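Long-range contact in glucose-binding protein (Thermus thermophilus HB27, PDB 2B3F), which binds glucose or galactose and is probably the sugar-binding component of a binding-protein-dependent transport system: residues Q64-V76 against V347-Q359. Sequence-based numbering, arbitrary orientation.
Sequences QVHAGMELIGTWV and VHGAVAPESFMSQ. With GAL (beta-D-galactopyranose), chain G.
Two histidines line one side of the galactose pocket here, His66 of strand 62-66 and His348 on the loop before helix 354-370. His66 NE2 donates to galactose O2 (2.8 Å), while His348 ND1 and the anomeric hydroxyl O1 lie 2.7 Å apart in a hydrogen bond that either could donate. The carbonyl O of His348 sits over one face of the His66 ring, 3.0 Å from CG, and His348 CB makes a CH-pi contact with it. At the edge, His66 ND1 donates in its ring plane to Glu70 OE1 (2.6 Å), meeting the syn side of that oxygen 28° out of the carboxylate plane; Glu70 OE2 accepts the backbone N-H of His66 from above that plane. Extended, with CG anti to its backbone N (chi1 174°), Glu70 reaches back from helix 69-76. The first turn of that helix is tied to the loop by Met69 N to Ala350 O and Glu70 N to Gly349 O (2.9 Å). Farther along, Thr74 OG1 donates to Glu354 OE1 (2.7 Å), and a water joins Met69 O and Thr74 OG1 to Glu354 N. Although Glu70 OE2 and Glu354 OE2 approach to 4.2 Å, Arg47 forms salt bridges with both glutamates and probably offsets their repulsion. Second-shell Glu70 thus holds the His66 ring with NE2 toward O2; donation from both nitrogens is consistent with a positively charged His66, which that carboxylate would favour.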
loop_
_atom_site.group_PDB
_atom_site.type_symbol
_atom_site.label_atom_id
_atom_site.label_comp_id
_atom_site.label_asym_id
_atom_site.label_seq_id
_atom_site.Cartn_x
_atom_site.Cartn_y
_atom_site.Cartn_z
ATOM N N GLN A 64 -2.014 11.025 -7.562
ATOM C CA GLN A 64 -1.709 9.687 -7.106
ATOM C C GLN A 64 -2.999 8.950 -6.735
ATOM O O GLN A 64 -3.852 9.461 -6.002
ATOM C CB GLN A 64 -0.800 9.760 -5.881
ATOM C CG GLN A 64 -0.377 8.431 -5.346
ATOM C CD GLN A 64 0.393 8.543 -4.009
ATOM O OE1 GLN A 64 0.721 9.639 -3.576
ATOM N NE2 GLN A 64 0.674 7.409 -3.391
ATOM N N VAL A 65 -3.148 7.752 -7.273
ATOM C CA VAL A 65 -4.339 6.956 -7.049
ATOM C C VAL A 65 -4.010 5.483 -7.151
ATOM O O VAL A 65 -3.207 5.046 -7.969
ATOM C CB VAL A 65 -5.462 7.344 -8.032
ATOM C CG1 VAL A 65 -5.019 7.153 -9.478
ATOM C CG2 VAL A 65 -6.780 6.613 -7.724
ATOM N N HIS A 66 -4.637 4.706 -6.289
ATOM C CA HIS A 66 -4.407 3.295 -6.277
ATOM C C HIS A 66 -5.136 2.568 -7.394
ATOM O O HIS A 66 -6.331 2.749 -7.592
ATOM C CB HIS A 66 -4.841 2.678 -4.944
ATOM C CG HIS A 66 -3.923 3.011 -3.814
ATOM N ND1 HIS A 66 -4.377 3.527 -2.624
ATOM C CD2 HIS A 66 -2.583 2.898 -3.693
ATOM C CE1 HIS A 66 -3.353 3.706 -1.808
ATOM N NE2 HIS A 66 -2.252 3.326 -2.426
ATOM N N ALA A 67 -4.412 1.681 -8.056
ATOM C CA ALA A 67 -5.038 0.812 -9.061
ATOM C C ALA A 67 -6.054 -0.104 -8.383
ATOM O O ALA A 67 -5.797 -0.643 -7.295
ATOM C CB ALA A 67 -3.989 -0.010 -9.772
ATOM N N GLY A 68 -7.192 -0.285 -9.038
ATOM C CA GLY A 68 -8.241 -1.179 -8.558
ATOM C C GLY A 68 -9.494 -0.406 -8.195
ATOM O O GLY A 68 -9.794 0.626 -8.793
ATOM N N MET A 69 -10.218 -0.903 -7.184
ATOM C CA MET A 69 -11.517 -0.345 -6.842
ATOM C C MET A 69 -11.456 1.064 -6.319
ATOM O O MET A 69 -12.410 1.795 -6.474
ATOM C CB MET A 69 -12.250 -1.250 -5.866
ATOM C CG MET A 69 -12.665 -2.553 -6.485
ATOM S SD MET A 69 -13.757 -2.293 -7.912
ATOM C CE MET A 69 -13.859 -3.954 -8.565
ATOM N N GLU A 70 -10.334 1.476 -5.724
ATOM C CA GLU A 70 -10.201 2.875 -5.294
ATOM C C GLU A 70 -10.343 3.806 -6.496
ATOM O O GLU A 70 -11.104 4.770 -6.468
ATOM C CB GLU A 70 -8.856 3.102 -4.583
ATOM C CG GLU A 70 -8.548 4.554 -4.219
ATOM C CD GLU A 70 -7.185 4.720 -3.579
ATOM O OE1 GLU A 70 -6.979 3.940 -2.603
ATOM O OE2 GLU A 70 -6.336 5.590 -4.046
ATOM N N LEU A 71 -9.559 3.527 -7.535
ATOM C CA LEU A 71 -9.615 4.305 -8.778
ATOM C C LEU A 71 -11.013 4.257 -9.393
ATOM O O LEU A 71 -11.614 5.284 -9.712
ATOM C CB LEU A 71 -8.620 3.718 -9.773
ATOM C CG LEU A 71 -8.639 4.185 -11.234
ATOM C CD1 LEU A 71 -8.249 5.645 -11.357
ATOM C CD2 LEU A 71 -7.696 3.295 -12.015
ATOM N N ILE A 72 -11.507 3.042 -9.589
ATOM C CA ILE A 72 -12.727 2.858 -10.370
ATOM C C ILE A 72 -13.950 3.445 -9.671
ATOM O O ILE A 72 -14.726 4.184 -10.270
ATOM C CB ILE A 72 -12.954 1.367 -10.713
ATOM C CG1 ILE A 72 -11.808 0.811 -11.577
ATOM C CG2 ILE A 72 -14.289 1.170 -11.432
ATOM C CD1 ILE A 72 -11.402 1.640 -12.763
ATOM N N GLY A 73 -14.087 3.154 -8.382
ATOM C CA GLY A 73 -15.311 3.455 -7.657
ATOM C C GLY A 73 -15.481 4.900 -7.255
ATOM O O GLY A 73 -16.542 5.265 -6.727
ATOM N N THR A 74 -14.457 5.727 -7.476
ATOM C CA THR A 74 -14.569 7.149 -7.129
ATOM C C THR A 74 -14.620 8.047 -8.371
ATOM O O THR A 74 -15.721 8.411 -8.791
ATOM C CB THR A 74 -13.500 7.554 -6.114
ATOM O OG1 THR A 74 -13.633 6.703 -4.953
ATOM C CG2 THR A 74 -13.686 9.006 -5.683
ATOM N N TRP A 75 -13.480 8.404 -8.961
ATOM C CA TRP A 75 -13.498 9.460 -10.002
ATOM C C TRP A 75 -13.795 8.926 -11.398
ATOM O O TRP A 75 -14.237 9.695 -12.262
ATOM C CB TRP A 75 -12.240 10.371 -9.943
ATOM C CG TRP A 75 -12.156 11.021 -8.591
ATOM C CD1 TRP A 75 -11.183 10.852 -7.645
ATOM C CD2 TRP A 75 -13.141 11.866 -8.006
ATOM N NE1 TRP A 75 -11.503 11.555 -6.510
ATOM C CE2 TRP A 75 -12.700 12.183 -6.697
ATOM C CE3 TRP A 75 -14.361 12.385 -8.449
ATOM C CZ2 TRP A 75 -13.432 13.001 -5.840
ATOM C CZ3 TRP A 75 -15.092 13.193 -7.593
ATOM C CH2 TRP A 75 -14.626 13.490 -6.297
ATOM N N VAL A 76 -13.591 7.622 -11.597
ATOM C CA VAL A 76 -13.948 6.966 -12.868
ATOM C C VAL A 76 -15.460 6.816 -13.019
ATOM O O VAL A 76 -16.041 7.301 -14.022
ATOM C CB VAL A 76 -13.225 5.620 -13.034
ATOM C CG1 VAL A 76 -13.743 4.875 -14.253
ATOM C CG2 VAL A 76 -11.701 5.850 -13.143
ATOM N N VAL A 347 -6.460 -1.915 2.330
ATOM C CA VAL A 347 -6.135 -0.609 2.872
ATOM C C VAL A 347 -5.546 0.302 1.794
ATOM O O VAL A 347 -5.664 1.534 1.852
ATOM C CB VAL A 347 -5.201 -0.768 4.094
ATOM C CG1 VAL A 347 -4.782 0.573 4.644
ATOM C CG2 VAL A 347 -5.915 -1.616 5.147
ATOM N N HIS A 348 -4.968 -0.328 0.774
ATOM C CA HIS A 348 -4.282 0.404 -0.289
ATOM C C HIS A 348 -4.988 0.237 -1.656
ATOM O O HIS A 348 -4.331 0.279 -2.698
ATOM C CB HIS A 348 -2.812 0.033 -0.297
ATOM C CG HIS A 348 -2.176 0.227 1.051
ATOM N ND1 HIS A 348 -1.843 1.473 1.532
ATOM C CD2 HIS A 348 -1.905 -0.655 2.037
ATOM C CE1 HIS A 348 -1.374 1.344 2.763
ATOM N NE2 HIS A 348 -1.409 0.064 3.098
ATOM N N GLY A 349 -6.309 0.064 -1.614
ATOM C CA GLY A 349 -7.176 0.421 -2.736
ATOM C C GLY A 349 -7.444 -0.575 -3.839
ATOM O O GLY A 349 -8.184 -0.259 -4.778
ATOM N N ALA A 350 -6.871 -1.767 -3.748
ATOM C CA ALA A 350 -7.020 -2.712 -4.851
ATOM C C ALA A 350 -8.407 -3.351 -4.904
ATOM O O ALA A 350 -9.011 -3.418 -6.007
ATOM C CB ALA A 350 -5.953 -3.760 -4.809
ATOM N N VAL A 351 -8.929 -3.787 -3.745
ATOM C CA VAL A 351 -10.063 -4.739 -3.714
ATOM C C VAL A 351 -11.435 -4.169 -3.356
ATOM O O VAL A 351 -12.467 -4.787 -3.685
ATOM C CB VAL A 351 -9.759 -5.950 -2.803
ATOM C CG1 VAL A 351 -8.557 -6.722 -3.324
ATOM C CG2 VAL A 351 -9.504 -5.525 -1.374
ATOM N N ALA A 352 -11.465 -3.003 -2.702
ATOM C CA ALA A 352 -12.716 -2.409 -2.246
ATOM C C ALA A 352 -12.794 -0.939 -2.604
ATOM O O ALA A 352 -11.799 -0.221 -2.563
ATOM C CB ALA A 352 -12.848 -2.555 -0.728
ATOM N N PRO A 353 -14.010 -0.460 -2.885
ATOM C CA PRO A 353 -14.153 0.955 -3.183
ATOM C C PRO A 353 -13.917 1.836 -1.970
ATOM O O PRO A 353 -14.004 1.354 -0.842
ATOM C CB PRO A 353 -15.601 1.064 -3.644
ATOM C CG PRO A 353 -16.286 -0.045 -2.972
ATOM C CD PRO A 353 -15.296 -1.166 -2.897
ATOM N N GLU A 354 -13.633 3.111 -2.210
ATOM C CA GLU A 354 -13.422 4.073 -1.125
ATOM C C GLU A 354 -14.601 4.159 -0.142
ATOM O O GLU A 354 -14.400 4.427 1.043
ATOM C CB GLU A 354 -13.083 5.456 -1.699
ATOM C CG GLU A 354 -11.681 5.480 -2.353
ATOM C CD GLU A 354 -11.138 6.880 -2.638
ATOM O OE1 GLU A 354 -11.925 7.731 -3.117
ATOM O OE2 GLU A 354 -9.910 7.117 -2.383
ATOM N N SER A 355 -15.815 3.925 -0.635
ATOM C CA SER A 355 -17.021 3.916 0.209
ATOM C C SER A 355 -16.854 2.947 1.381
ATOM O O SER A 355 -17.221 3.256 2.517
ATOM C CB SER A 355 -18.235 3.515 -0.625
ATOM O OG SER A 355 -18.090 2.235 -1.195
ATOM N N PHE A 356 -16.273 1.782 1.096
ATOM C CA PHE A 356 -15.989 0.802 2.127
ATOM C C PHE A 356 -14.681 1.133 2.865
ATOM O O PHE A 356 -14.643 1.124 4.099
ATOM C CB PHE A 356 -15.896 -0.595 1.510
ATOM C CG PHE A 356 -15.692 -1.674 2.521
ATOM C CD1 PHE A 356 -16.768 -2.334 3.089
ATOM C CD2 PHE A 356 -14.417 -2.002 2.946
ATOM C CE1 PHE A 356 -16.568 -3.326 4.026
ATOM C CE2 PHE A 356 -14.219 -2.981 3.905
ATOM C CZ PHE A 356 -15.308 -3.627 4.458
ATOM N N MET A 357 -13.603 1.399 2.123
ATOM C CA MET A 357 -12.299 1.722 2.739
ATOM C C MET A 357 -12.394 2.809 3.801
ATOM O O MET A 357 -11.788 2.710 4.871
ATOM C CB MET A 357 -11.277 2.195 1.703
ATOM C CG MET A 357 -10.909 1.172 0.655
ATOM S SD MET A 357 -9.960 1.920 -0.709
ATOM C CE MET A 357 -8.508 2.469 0.183
ATOM N N SER A 358 -13.134 3.867 3.487
ATOM C CA SER A 358 -13.217 5.028 4.376
ATOM C C SER A 358 -13.952 4.687 5.676
ATOM O O SER A 358 -13.698 5.296 6.700
ATOM C CB SER A 358 -13.905 6.194 3.671
ATOM O OG SER A 358 -15.253 5.856 3.352
ATOM N N GLN A 359 -14.831 3.702 5.641
ATOM C CA GLN A 359 -15.607 3.330 6.824
ATOM C C GLN A 359 -14.915 2.228 7.620
ATOM O O GLN A 359 -15.217 2.006 8.788
ATOM C CB GLN A 359 -17.002 2.926 6.403
ATOM C CG GLN A 359 -17.784 4.111 5.862
ATOM C CD GLN A 359 -19.232 3.809 5.734
ATOM O OE1 GLN A 359 -19.972 3.866 6.721
ATOM N NE2 GLN A 359 -19.659 3.451 4.538
HETATM C C1 GAL G . 0.306 3.708 0.332
HETATM C C2 GAL G . 0.957 4.194 -0.969
HETATM C C3 GAL G . 2.477 4.195 -0.879
HETATM C C4 GAL G . 2.957 4.943 0.366
HETATM C C5 GAL G . 2.153 4.436 1.588
HETATM C C6 GAL G . 2.515 5.116 2.919
HETATM O O1 GAL G . -1.086 3.778 0.260
HETATM O O2 GAL G . 0.490 3.382 -2.058
HETATM O O3 GAL G . 3.034 4.798 -2.038
HETATM O O4 GAL G . 2.775 6.314 0.129
HETATM O O5 GAL G . 0.765 4.557 1.390
HETATM O O6 GAL G . 2.038 6.428 2.947
HETATM O O HOH W 1 -3.670 -0.701 -5.416
HETATM O O HOH W 2 -13.607 4.014 -4.985
HETATM O O HOH W 3 -16.608 4.535 -3.491
#